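Local coordinates for PmbA-related protein (Thermotoga maritima, PDB 1VL4), which is probably a metallopeptidase of the PmbA/TldD family (peptidase family U62) and a putative modulator of DNA gyrase, at residues A[279-284]-A[306-311]; A[239-244]-A[425-430]; A[173-178]-A[293-298]; A[198-203]-A[211-216]. One frame throughout, in Å; residues are numbered along the deposited sequence. Where two conformers were deposited one is given.

Contact 1. Residues A[279-284]-A[306-311]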
loop_
_atom_site.group_PDB
_atom_site.type_symbol
_atom_site.label_atom_id
_atom_site.label_comp_id
_atom_site.label_asym_id
_atom_site.label_seq_id
_atom_site.Cartn_x
_atom_site.Cartn_y
_atom_site.Cartn_z
ATOM N N ALA A 279 27.685 24.325 -3.001
ATOM C CA ALA A 279 27.621 23.840 -1.616
ATOM C C ALA A 279 27.044 22.430 -1.451
ATOM O O ALA A 279 27.185 21.847 -0.389
ATOM C CB ALA A 279 26.844 24.809 -0.746
ATOM N N VAL A 280 26.426 21.862 -2.484
ATOM C CA VAL A 280 25.628 20.671 -2.328
ATOM C C VAL A 280 26.354 19.480 -2.944
ATOM O O VAL A 280 26.615 19.498 -4.137
ATOM C CB VAL A 280 24.273 20.827 -2.999
ATOM C CG1 VAL A 280 23.501 19.442 -3.078
ATOM C CG2 VAL A 280 23.460 21.858 -2.272
ATOM N N SER A 281 26.700 18.488 -2.106
ATOM C CA SER A 281 27.185 17.192 -2.580
ATOM C C SER A 281 26.271 16.127 -2.007
ATOM O O SER A 281 25.954 16.163 -0.815
ATOM C CB SER A 281 28.639 16.920 -2.155
ATOM O OG SER A 281 29.573 17.814 -2.772
ATOM N N ILE A 282 25.885 15.170 -2.859
ATOM C CA ILE A 282 25.037 14.094 -2.474
ATOM C C ILE A 282 25.717 12.803 -2.947
ATOM O O ILE A 282 26.074 12.664 -4.158
ATOM C CB ILE A 282 23.632 14.209 -3.115
ATOM C CG1 ILE A 282 22.966 15.525 -2.671
ATOM C CG2 ILE A 282 22.765 13.054 -2.713
ATOM C CD1 ILE A 282 21.621 15.807 -3.365
ATOM N N LYS A 283 25.866 11.881 -1.991
ATOM C CA LYS A 283 26.520 10.601 -2.200
ATOM C C LYS A 283 25.529 9.461 -2.016
ATOM O O LYS A 283 24.521 9.541 -1.284
ATOM C CB LYS A 283 27.675 10.424 -1.189
ATOM C CG LYS A 283 28.813 11.435 -1.278
ATOM C CD LYS A 283 30.086 10.907 -0.601
ATOM C CE LYS A 283 30.955 10.035 -1.482
ATOM N NZ LYS A 283 32.134 9.561 -0.673
ATOM N N ASP A 284 25.843 8.363 -2.696
ATOM C CA ASP A 284 25.185 7.066 -2.422
ATOM C C ASP A 284 26.183 6.273 -1.613
ATOM O O ASP A 284 27.301 6.028 -2.075
ATOM C CB ASP A 284 24.824 6.351 -3.738
ATOM C CG ASP A 284 24.191 4.927 -3.502
ATOM O OD1 ASP A 284 23.744 4.634 -2.374
ATOM O OD2 ASP A 284 24.223 4.078 -4.422
ATOM N N GLU A 306 30.231 3.189 -3.185
ATOM C CA GLU A 306 30.175 4.575 -2.711
ATOM C C GLU A 306 30.585 5.536 -3.826
ATOM O O GLU A 306 31.661 5.407 -4.452
ATOM C CB GLU A 306 31.032 4.761 -1.488
ATOM C CG GLU A 306 31.077 6.213 -0.905
ATOM C CD GLU A 306 31.809 6.285 0.420
ATOM O OE1 GLU A 306 32.276 5.219 0.897
ATOM O OE2 GLU A 306 31.884 7.409 0.981
ATOM N N LYS A 307 29.759 6.536 -4.059
ATOM C CA LYS A 307 30.083 7.511 -5.104
ATOM C C LYS A 307 29.317 8.797 -4.899
ATOM O O LYS A 307 28.284 8.797 -4.262
ATOM C CB LYS A 307 29.790 6.975 -6.512
ATOM C CG LYS A 307 28.350 6.661 -6.755
ATOM C CD LYS A 307 27.935 5.342 -6.138
ATOM C CE LYS A 307 26.811 4.660 -6.876
ATOM N NZ LYS A 307 26.356 3.507 -6.055
ATOM N N PHE A 308 29.813 9.864 -5.502
ATOM C CA PHE A 308 29.008 11.080 -5.641
ATOM C C PHE A 308 27.957 10.961 -6.752
ATOM O O PHE A 308 28.235 10.555 -7.893
ATOM C CB PHE A 308 29.878 12.301 -5.895
ATOM C CG PHE A 308 30.753 12.664 -4.730
ATOM C CD1 PHE A 308 30.276 13.474 -3.710
ATOM C CD2 PHE A 308 32.070 12.220 -4.687
ATOM C CE1 PHE A 308 31.058 13.798 -2.680
ATOM C CE2 PHE A 308 32.890 12.569 -3.639
ATOM C CZ PHE A 308 32.377 13.351 -2.625
ATOM N N VAL A 309 26.740 11.327 -6.397
ATOM C CA VAL A 309 25.738 11.631 -7.392
ATOM C C VAL A 309 25.864 13.118 -7.803
ATOM O O VAL A 309 25.942 13.430 -8.985
ATOM C CB VAL A 309 24.325 11.269 -6.905
ATOM C CG1 VAL A 309 23.299 11.532 -8.033
ATOM C CG2 VAL A 309 24.286 9.794 -6.514
ATOM N N LEU A 310 25.918 14.000 -6.810
ATOM C CA LEU A 310 26.284 15.383 -7.006
ATOM C C LEU A 310 27.554 15.644 -6.266
ATOM O O LEU A 310 27.685 15.324 -5.082
ATOM C CB LEU A 310 25.183 16.299 -6.463
ATOM C CG LEU A 310 24.090 16.878 -7.355
ATOM C CD1 LEU A 310 23.812 16.099 -8.610
ATOM C CD2 LEU A 310 22.804 17.075 -6.508
ATOM N N GLU A 311 28.526 16.181 -6.959
ATOM C CA GLU A 311 29.759 16.533 -6.342
ATOM C C GLU A 311 29.930 18.025 -6.588
ATOM O O GLU A 311 30.125 18.453 -7.733
ATOM C CB GLU A 311 30.912 15.737 -6.921
ATOM C CG GLU A 311 32.225 16.023 -6.136
ATOM C CD GLU A 311 33.390 15.135 -6.531
ATOM O OE1 GLU A 311 33.232 14.312 -7.460
ATOM O OE2 GLU A 311 34.471 15.265 -5.897
#
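The ring of Phe-308 is sandwiched: Lys-283 lies over one face, its CE 3.8 Å from the ring centroid in a CH-pi contact, and CG of Glu-311 covers the opposite face. Lysine suits this place because its methylenes pack on the ring while its ammonium group reaches beyond. A bend at chi3 (85°) carries NZ to an off-centre cation-pi position and on to Glu-306, whose OE2 it meets at 2.7 Å on the anti side of the carboxylate; the other oxygen, OE1, binds Arg-114. A methionine in place of Lys-283 would probably still cover the ring but leave OE2 of Glu-306 without its positive mate. Beside Ile-282, whose CD1 touches CD2 of Leu-310 at 3.6 Å, the other face of the sheet carries a second salt bridge, Lys-307 NZ to Asp-284 OD2 at 2.7 Å, approached from above the carboxylate plane. Asn-335 also bonds to both of these groups. In the backbone, O of Ile-282 accepts two bonds, from Val-309 N at 2.7 Å and Leu-310 N at 3.0 Å. Two residues thus face one, and the register slips: a classic beta bulge in an antiparallel pair of a six-stranded mixed sheet in the C-terminal domain.

Contact 2. Residues A[239-244]-A[425-430]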
loop_
_atom_site.group_PDB
_atom_site.type_symbol
_atom_site.label_atom_id
_atom_site.label_comp_id
_atom_site.label_asym_id
_atom_site.label_seq_id
_atom_site.Cartn_x
_atom_site.Cartn_y
_atom_site.Cartn_z
ATOM N N MET A 239 15.476 24.760 5.961
ATOM C CA MET A 239 14.795 23.486 6.004
ATOM C C MET A 239 15.504 22.521 6.933
ATOM O O MET A 239 16.577 22.005 6.628
ATOM C CB MET A 239 14.647 22.945 4.615
ATOM C CG MET A 239 13.960 21.591 4.590
ATOM S SD MET A 239 13.230 21.236 2.992
ATOM C CE MET A 239 12.211 22.665 2.822
ATOM N N ARG A 240 14.896 22.268 8.090
ATOM C CA ARG A 240 15.486 21.358 9.047
ATOM C C ARG A 240 15.651 19.966 8.425
ATOM O O ARG A 240 14.892 19.581 7.536
ATOM C CB ARG A 240 14.666 21.254 10.307
ATOM C CG ARG A 240 15.437 20.693 11.500
ATOM C CD ARG A 240 14.641 20.736 12.761
ATOM N NE ARG A 240 13.581 19.732 12.747
ATOM C CZ ARG A 240 12.632 19.644 13.664
ATOM N NH1 ARG A 240 11.710 18.717 13.536
ATOM N NH2 ARG A 240 12.623 20.468 14.711
ATOM N N ASN A 241 16.661 19.258 8.922
ATOM C CA ASN A 241 16.961 17.886 8.521
ATOM C C ASN A 241 15.725 16.984 8.336
ATOM O O ASN A 241 15.581 16.314 7.310
ATOM C CB ASN A 241 18.062 17.228 9.433
ATOM C CG ASN A 241 17.797 17.314 10.937
ATOM O OD1 ASN A 241 16.668 17.520 11.395
ATOM N ND2 ASN A 241 18.869 17.082 11.727
ATOM N N THR A 242 14.844 16.974 9.323
ATOM C CA THR A 242 13.645 16.127 9.281
ATOM C C THR A 242 12.749 16.402 8.054
ATOM O O THR A 242 12.188 15.470 7.498
ATOM C CB THR A 242 12.790 16.322 10.534
ATOM O OG1 THR A 242 12.618 17.724 10.763
ATOM C CG2 THR A 242 13.481 15.761 11.735
ATOM N N ALA A 243 12.610 17.669 7.638
ATOM C CA ALA A 243 11.827 17.985 6.417
ATOM C C ALA A 243 12.612 17.538 5.163
ATOM O O ALA A 243 12.067 16.917 4.234
ATOM C CB ALA A 243 11.495 19.464 6.363
ATOM N N LEU A 244 13.911 17.799 5.155
ATOM C CA LEU A 244 14.711 17.546 3.970
ATOM C C LEU A 244 14.859 16.057 3.747
ATOM O O LEU A 244 14.884 15.617 2.603
ATOM C CB LEU A 244 16.066 18.245 4.080
ATOM C CG LEU A 244 17.015 18.072 2.906
ATOM C CD1 LEU A 244 16.426 18.696 1.639
ATOM C CD2 LEU A 244 18.342 18.717 3.259
ATOM N N ASP A 425 24.167 19.021 11.292
ATOM C CA ASP A 425 23.219 18.294 12.135
ATOM C C ASP A 425 22.598 17.189 11.305
ATOM O O ASP A 425 21.420 17.207 11.004
ATOM C CB ASP A 425 22.126 19.208 12.731
ATOM C CG ASP A 425 21.371 20.010 11.671
ATOM O OD1 ASP A 425 21.952 20.255 10.597
ATOM O OD2 ASP A 425 20.212 20.405 11.926
ATOM N N VAL A 426 23.427 16.206 10.979
ATOM C CA VAL A 426 23.031 15.084 10.137
ATOM C C VAL A 426 22.093 14.134 10.885
ATOM O O VAL A 426 22.319 13.814 12.051
ATOM C CB VAL A 426 24.276 14.313 9.685
ATOM C CG1 VAL A 426 23.864 13.022 8.929
ATOM C CG2 VAL A 426 25.148 15.215 8.827
ATOM N N LYS A 427 20.993 13.768 10.232
ATOM C CA LYS A 427 20.037 12.828 10.755
ATOM C C LYS A 427 19.814 11.749 9.685
ATOM O O LYS A 427 19.850 12.010 8.483
ATOM C CB LYS A 427 18.708 13.507 11.119
ATOM C CG LYS A 427 17.674 12.575 11.744
ATOM C CD LYS A 427 16.574 13.289 12.451
ATOM C CE LYS A 427 15.408 12.361 12.830
ATOM N NZ LYS A 427 15.712 11.337 13.857
ATOM N N VAL A 428 19.554 10.534 10.144
ATOM C CA VAL A 428 19.363 9.391 9.249
ATOM C C VAL A 428 17.875 8.997 9.175
ATOM O O VAL A 428 17.154 8.978 10.198
ATOM C CB VAL A 428 20.228 8.200 9.767
ATOM C CG1 VAL A 428 19.931 6.913 8.955
ATOM C CG2 VAL A 428 21.606 8.499 9.677
ATOM N N SER A 429 17.386 8.685 7.972
ATOM C CA SER A 429 16.069 8.146 7.813
ATOM C C SER A 429 16.240 6.764 7.156
ATOM O O SER A 429 17.312 6.163 7.238
ATOM C CB SER A 429 15.198 9.072 6.935
ATOM O OG SER A 429 13.849 8.715 7.019
ATOM N N GLN A 430 15.217 6.305 6.456
ATOM C CA GLN A 430 15.196 4.961 5.902
ATOM C C GLN A 430 16.142 4.772 4.758
ATOM O O GLN A 430 16.876 3.776 4.715
ATOM C CB GLN A 430 13.776 4.587 5.452
ATOM C CG GLN A 430 12.837 4.450 6.643
ATOM C CD GLN A 430 11.613 3.605 6.322
ATOM O OE1 GLN A 430 11.408 3.178 5.175
ATOM N NE2 GLN A 430 10.814 3.333 7.340
#
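Asn-241, the first residue of helix 241-247, faces the short edge strand 427-428, and the two backbones come nearest at Asn-241 and Lys-427, their CA atoms 6.3 Å apart. The join is the start of a helix, with Arg-240 at the N-cap position, packed against the beginning of a short strand and the residues leading into it, within the C-terminal domain. The bond that ties the segments runs from Asn-241 ND2 to the backbone O of Asp-425, 2.7 Å long with an angle of 156° at the hydrogen. The acceptor lies near the amide plane, though ND2 stands tilted from the carbonyl plane of Asp-425. An asparagine fits because its short amide can give this N-H outward while its OD1 takes a weak bond from Thr-242 N. With chi1 at 52°, CG sits between the backbone N and carbonyl carbon, which turns the amide across CB of Lys-427. The carboxylate of Asp-425 is engaged by Ser-436, which also accepts the backbone N-H of Asn-241. Thr-242 uses both branches: CG2 rests 4.0 Å from CD of Lys-427, whose NZ continues to O of Tyr-199, while OG1 is bonded to O of Thr-369. A valine replacing Thr-242 would probably deprive Arg-240 of a shared acceptor, leaving its guanidinium to Glu-220 and Glu-370, and O of Thr-369 of its donor. Arg-240 grips OG1 of Thr-242 side-on and in the guanidinium plane, through NE at 3.0 Å and NH1 at 3.1 Å.

Contact 3. Residues A[173-178]-A[293-298]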
loop_
_atom_site.group_PDB
_atom_site.type_symbol
_atom_site.label_atom_id
_atom_site.label_comp_id
_atom_site.label_asym_id
_atom_site.label_seq_id
_atom_site.Cartn_x
_atom_site.Cartn_y
_atom_site.Cartn_z
ATOM N N VAL A 173 26.341 -15.137 -2.495
ATOM C CA VAL A 173 26.507 -14.018 -1.553
ATOM C C VAL A 173 25.423 -14.109 -0.505
ATOM O O VAL A 173 24.357 -14.636 -0.772
ATOM C CB VAL A 173 26.511 -12.586 -2.311
ATOM C CG1 VAL A 173 27.751 -12.456 -3.165
ATOM C CG2 VAL A 173 25.268 -12.320 -3.126
ATOM N N GLU A 174 25.725 -13.662 0.708
ATOM C CA GLU A 174 24.779 -13.758 1.826
ATOM C C GLU A 174 25.052 -12.549 2.682
ATOM O O GLU A 174 26.184 -12.109 2.758
ATOM C CB GLU A 174 24.978 -15.059 2.619
ATOM C CG GLU A 174 24.120 -15.196 3.882
ATOM C CD GLU A 174 24.775 -14.654 5.182
ATOM O OE1 GLU A 174 26.019 -14.506 5.238
ATOM O OE2 GLU A 174 24.031 -14.393 6.171
ATOM N N SER A 175 24.018 -11.955 3.239
ATOM C CA SER A 175 24.191 -10.871 4.219
ATOM C C SER A 175 23.060 -10.930 5.242
ATOM O O SER A 175 21.971 -11.399 4.943
ATOM C CB SER A 175 24.150 -9.540 3.459
ATOM O OG SER A 175 24.145 -8.415 4.315
ATOM N N GLN A 176 23.324 -10.533 6.479
ATOM C CA GLN A 176 22.277 -10.420 7.444
ATOM C C GLN A 176 22.339 -9.038 7.981
ATOM O O GLN A 176 23.431 -8.400 7.989
ATOM C CB GLN A 176 22.432 -11.355 8.630
ATOM C CG GLN A 176 22.471 -12.760 8.388
ATOM C CD GLN A 176 22.412 -13.456 9.711
ATOM O OE1 GLN A 176 21.356 -13.530 10.342
ATOM N NE2 GLN A 176 23.564 -13.879 10.184
ATOM N N MET A 177 21.164 -8.482 8.291
ATOM C CA MET A 177 21.011 -7.098 8.806
ATOM C C MET A 177 19.981 -7.131 9.931
ATOM O O MET A 177 18.965 -7.834 9.829
ATOM C CB MET A 177 20.562 -6.069 7.706
ATOM C CG MET A 177 19.092 -6.041 7.376
ATOM S SD MET A 177 17.988 -5.718 8.790
ATOM C CE MET A 177 18.276 -3.921 9.109
ATOM N N ASP A 178 20.211 -6.336 10.973
ATOM C CA ASP A 178 19.211 -6.125 11.983
ATOM C C ASP A 178 19.094 -4.637 12.358
ATOM O O ASP A 178 19.876 -3.797 11.878
ATOM C CB ASP A 178 19.399 -7.053 13.189
ATOM C CG ASP A 178 20.600 -6.735 14.045
ATOM O OD1 ASP A 178 21.528 -5.997 13.666
ATOM O OD2 ASP A 178 20.608 -7.301 15.124
ATOM N N SER A 293 18.840 0.061 5.673
ATOM C CA SER A 293 18.931 -0.554 4.365
ATOM C C SER A 293 20.364 -0.867 3.894
ATOM O O SER A 293 20.520 -1.450 2.827
ATOM C CB SER A 293 18.248 0.304 3.344
ATOM O OG SER A 293 16.845 0.275 3.688
ATOM N N SER A 294 21.371 -0.561 4.717
ATOM C CA SER A 294 22.774 -0.791 4.371
ATOM C C SER A 294 22.977 -2.253 4.002
ATOM O O SER A 294 22.414 -3.123 4.651
ATOM C CB SER A 294 23.691 -0.379 5.498
ATOM O OG SER A 294 23.593 1.031 5.825
ATOM N N THR A 295 23.705 -2.509 2.907
ATOM C CA THR A 295 23.884 -3.852 2.394
ATOM C C THR A 295 25.096 -3.832 1.484
ATOM O O THR A 295 25.354 -2.817 0.873
ATOM C CB THR A 295 22.646 -4.336 1.604
ATOM O OG1 THR A 295 22.870 -5.677 1.101
ATOM C CG2 THR A 295 22.287 -3.388 0.443
ATOM N N PRO A 296 25.867 -4.913 1.466
ATOM C CA PRO A 296 27.024 -5.059 0.591
ATOM C C PRO A 296 26.705 -5.437 -0.848
ATOM O O PRO A 296 27.594 -5.414 -1.674
ATOM C CB PRO A 296 27.839 -6.145 1.291
ATOM C CG PRO A 296 26.874 -6.897 2.028
ATOM C CD PRO A 296 25.772 -6.030 2.434
ATOM N N PHE A 297 25.445 -5.789 -1.163
ATOM C CA PHE A 297 25.097 -6.134 -2.534
ATOM C C PHE A 297 23.697 -5.798 -2.815
ATOM O O PHE A 297 22.831 -5.740 -1.881
ATOM C CB PHE A 297 25.479 -7.603 -2.869
ATOM C CG PHE A 297 24.834 -8.634 -1.943
ATOM C CD1 PHE A 297 23.521 -9.036 -2.150
ATOM C CD2 PHE A 297 25.544 -9.172 -0.892
ATOM C CE1 PHE A 297 22.933 -9.982 -1.354
ATOM C CE2 PHE A 297 24.977 -10.091 -0.052
ATOM C CZ PHE A 297 23.674 -10.502 -0.259
ATOM N N ASP A 298 23.452 -5.497 -4.094
ATOM C CA ASP A 298 22.097 -5.251 -4.573
ATOM C C ASP A 298 21.302 -6.569 -4.842
ATOM O O ASP A 298 21.775 -7.666 -4.528
ATOM C CB ASP A 298 22.126 -4.235 -5.767
ATOM C CG ASP A 298 22.661 -4.820 -7.043
ATOM O OD1 ASP A 298 22.787 -6.062 -7.113
ATOM O OD2 ASP A 298 22.905 -4.035 -8.000
#
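Apolar contact carries most of this meeting between Val-173 and Phe-297. CG2 of Val-173 stands almost squarely over the middle of the Phe-297 ring, 3.6 Å from its centroid and 4° off the normal, a CH-pi contact over the face. The two side chains arrive from opposite directions. Phe-297 has CG between its own backbone N and carbonyl carbon (chi1 57°), and the ring rises from the loop toward the strand. A beta-branched valine suits the strand and offers a methyl that sits over the ring centre, while Ile-165 on the adjoining strand 148-167 also touches the phenylalanine. Farther along, CB of Ser-175 approaches CE2 of Phe-297 obliquely at 3.6 Å; the small serine brings CB to the ring and its hydroxyl to the neighbouring proline.

Polar atoms meet carbon here. O of Glu-174 lies at the ring edge, near its plane, 3.7 Å from CE2 of Phe-297, where the ring's weakly positive hydrogens are favourable company. OG of Ser-175 touches CD of Pro-296 at 3.4 Å.

Within the loop, Thr-295 OG1 donates to O of Phe-297 at 3.0 Å, in the carbonyl plane and on a lone pair. This bond links Thr-295 to the residue beyond Pro-296. The arrangement is interdomain packing: a loop of the C-terminal domain sets an aromatic side chain against strand 172-188, a central-domain strand of the long six-stranded antiparallel sheet.

Contact 4. Residues A[198-203]-A[211-216]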
loop_
_atom_site.group_PDB
_atom_site.type_symbol
_atom_site.label_atom_id
_atom_site.label_comp_id
_atom_site.label_asym_id
_atom_site.label_seq_id
_atom_site.Cartn_x
_atom_site.Cartn_y
_atom_site.Cartn_z
ATOM N N TRP A 198 8.758 12.543 16.811
ATOM C CA TRP A 198 10.182 12.293 16.712
ATOM C C TRP A 198 10.396 10.779 16.606
ATOM O O TRP A 198 9.613 10.013 17.155
ATOM C CB TRP A 198 10.910 12.865 17.951
ATOM C CG TRP A 198 12.378 12.995 17.747
ATOM C CD1 TRP A 198 13.349 12.182 18.209
ATOM C CD2 TRP A 198 13.030 13.987 16.950
ATOM N NE1 TRP A 198 14.575 12.587 17.740
ATOM C CE2 TRP A 198 14.408 13.712 16.990
ATOM C CE3 TRP A 198 12.579 15.097 16.231
ATOM C CZ2 TRP A 198 15.344 14.496 16.335
ATOM C CZ3 TRP A 198 13.513 15.889 15.587
ATOM C CH2 TRP A 198 14.875 15.583 15.650
ATOM N N TYR A 199 11.470 10.371 15.928
ATOM C CA TYR A 199 11.867 8.965 15.847
ATOM C C TYR A 199 13.376 8.862 15.930
ATOM O O TYR A 199 14.128 9.834 15.628
ATOM C CB TYR A 199 11.392 8.303 14.531
ATOM C CG TYR A 199 12.024 8.891 13.293
ATOM C CD1 TYR A 199 13.238 8.407 12.773
ATOM C CD2 TYR A 199 11.426 9.949 12.649
ATOM C CE1 TYR A 199 13.830 9.035 11.628
ATOM C CE2 TYR A 199 12.002 10.553 11.533
ATOM C CZ TYR A 199 13.192 10.109 11.044
ATOM O OH TYR A 199 13.676 10.757 9.935
ATOM N N GLU A 200 13.830 7.690 16.342
ATOM C CA GLU A 200 15.249 7.317 16.193
ATOM C C GLU A 200 15.286 5.941 15.470
ATOM O O GLU A 200 14.429 5.087 15.685
ATOM C CB GLU A 200 15.947 7.250 17.559
ATOM C CG GLU A 200 16.400 8.619 18.172
ATOM C CD GLU A 200 16.737 8.604 19.717
ATOM O OE1 GLU A 200 16.969 7.517 20.336
ATOM O OE2 GLU A 200 16.781 9.738 20.301
ATOM N N LEU A 201 16.249 5.793 14.560
ATOM C CA LEU A 201 16.611 4.483 13.935
ATOM C C LEU A 201 17.888 4.012 14.601
ATOM O O LEU A 201 18.741 4.836 14.955
ATOM C CB LEU A 201 16.805 4.663 12.435
ATOM C CG LEU A 201 15.477 4.784 11.708
ATOM C CD1 LEU A 201 15.624 5.656 10.464
ATOM C CD2 LEU A 201 14.941 3.406 11.354
ATOM N N ALA A 202 17.983 2.717 14.884
ATOM C CA ALA A 202 19.120 2.159 15.572
ATOM C C ALA A 202 19.453 0.732 15.107
ATOM O O ALA A 202 18.581 -0.059 14.734
ATOM C CB ALA A 202 18.852 2.148 17.053
ATOM N N ARG A 203 20.732 0.406 15.202
ATOM C CA ARG A 203 21.250 -0.950 14.969
ATOM C C ARG A 203 21.190 -1.771 16.265
ATOM O O ARG A 203 21.113 -3.010 16.264
ATOM C CB ARG A 203 22.694 -0.815 14.458
ATOM C CG ARG A 203 23.248 -2.101 13.956
ATOM C CD ARG A 203 22.998 -2.374 12.539
ATOM N NE ARG A 203 23.349 -1.305 11.565
ATOM C CZ ARG A 203 22.887 -1.346 10.317
ATOM N NH1 ARG A 203 22.192 -2.392 9.918
ATOM N NH2 ARG A 203 23.143 -0.400 9.445
ATOM N N GLU A 211 13.010 7.864 26.592
ATOM C CA GLU A 211 12.743 9.082 27.303
ATOM C C GLU A 211 13.028 10.298 26.407
ATOM O O GLU A 211 12.219 11.216 26.323
ATOM C CB GLU A 211 13.574 9.099 28.610
ATOM C CG GLU A 211 13.461 10.407 29.467
ATOM N N GLU A 212 14.154 10.321 25.723
ATOM C CA GLU A 212 14.430 11.473 24.861
ATOM C C GLU A 212 13.478 11.566 23.662
ATOM O O GLU A 212 13.119 12.671 23.220
ATOM C CB GLU A 212 15.867 11.439 24.377
ATOM C CG GLU A 212 16.220 12.557 23.391
ATOM C CD GLU A 212 15.997 13.975 23.988
ATOM O OE1 GLU A 212 15.919 14.137 25.227
ATOM O OE2 GLU A 212 15.912 14.937 23.205
ATOM N N ILE A 213 13.089 10.415 23.122
ATOM C CA ILE A 213 12.214 10.393 21.974
ATOM C C ILE A 213 10.830 10.957 22.330
ATOM O O ILE A 213 10.244 11.716 21.554
ATOM C CB ILE A 213 12.060 8.956 21.369
ATOM C CG1 ILE A 213 13.351 8.551 20.657
ATOM C CG2 ILE A 213 10.883 8.900 20.376
ATOM C CD1 ILE A 213 13.504 7.044 20.394
ATOM N N GLY A 214 10.284 10.527 23.465
ATOM C CA GLY A 214 9.004 11.035 23.942
ATOM C C GLY A 214 9.084 12.519 24.272
ATOM O O GLY A 214 8.207 13.287 23.905
ATOM N N LYS A 215 10.157 12.899 24.949
ATOM C CA LYS A 215 10.425 14.321 25.311
ATOM C C LYS A 215 10.498 15.217 24.048
ATOM O O LYS A 215 9.816 16.237 23.965
ATOM C CB LYS A 215 11.724 14.388 26.110
ATOM C CG LYS A 215 12.045 15.759 26.721
ATOM C CD LYS A 215 13.499 15.871 27.166
ATOM C CE LYS A 215 13.727 17.063 28.111
ATOM N NZ LYS A 215 15.158 17.521 28.078
ATOM N N ARG A 216 11.302 14.831 23.048
ATOM C CA ARG A 216 11.278 15.537 21.752
ATOM C C ARG A 216 9.933 15.636 21.025
ATOM O O ARG A 216 9.646 16.670 20.461
ATOM C CB ARG A 216 12.340 15.024 20.787
ATOM C CG ARG A 216 13.687 15.180 21.392
ATOM C CD ARG A 216 14.795 15.554 20.447
ATOM N NE ARG A 216 15.827 14.522 20.374
ATOM C CZ ARG A 216 17.082 14.739 19.979
ATOM N NH1 ARG A 216 17.484 15.959 19.619
ATOM N NH2 ARG A 216 17.940 13.732 19.928
#
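Glu-212 opens the helical side of the contact with a light touch, its CG 4.2 Å from OE2 of Glu-200. Ile-213 follows and is more deeply engaged. Its CG2 packs against the backbone O of Trp-198 at 3.6 Å, and its CG1 and CD1 run along the side chain of Glu-200, CG1 lying 3.5 Å from the carboxylate carbon CD. An isoleucine fits this buried place because its two branches fill separate spots, and it also reaches Leu-182 on the next strand. Glu-200 meanwhile directs OE1 to the backbone N of Asn-209, just before the helix. One turn on, Arg-216 lies over the indole of Trp-198. Its CB makes a CH-pi contact with the five-membered ring, 4.0 Å from that centroid, and bends at chi2 and chi3 then lay the guanidinium over the indole, the planes 25° apart, with NE 3.5 Å from NE1 of Trp-198. With CG anti to the backbone N (chi1 -164°), the indole is placed beneath Arg-216. Glu-200 OE2 stays 4.2 Å from Arg-216 NH2, beyond a salt bridge and at the guanidinium edge. The contact therefore rests on the arginine laid over the indole and on the packing of Ile-213, and the nearby opposite charges probably add a modest attraction.

In the fold
Along the chain, contact 4 closes first, nested inside the loop of contact 3; contact 1 is nested inside contact 2, and contact 3 crosses both. Contacts 3 and 4 share the long antiparallel sheet, on its neighbouring strands 172-188 and 194-202, with centres about 25 Å apart. Contacts 1 and 2 both reach the six-stranded mixed sheet of the C-terminal domain, their centres about 16 Å apart. Contacts 2 and 4, with centres about 14 Å apart, touch where the lysine of strand 427-428 reaches strand 194-202, while the centres of contacts 1 and 4 are about 28 Å apart. Contact 3 and this junction thus join the central and C-terminal domains at two places.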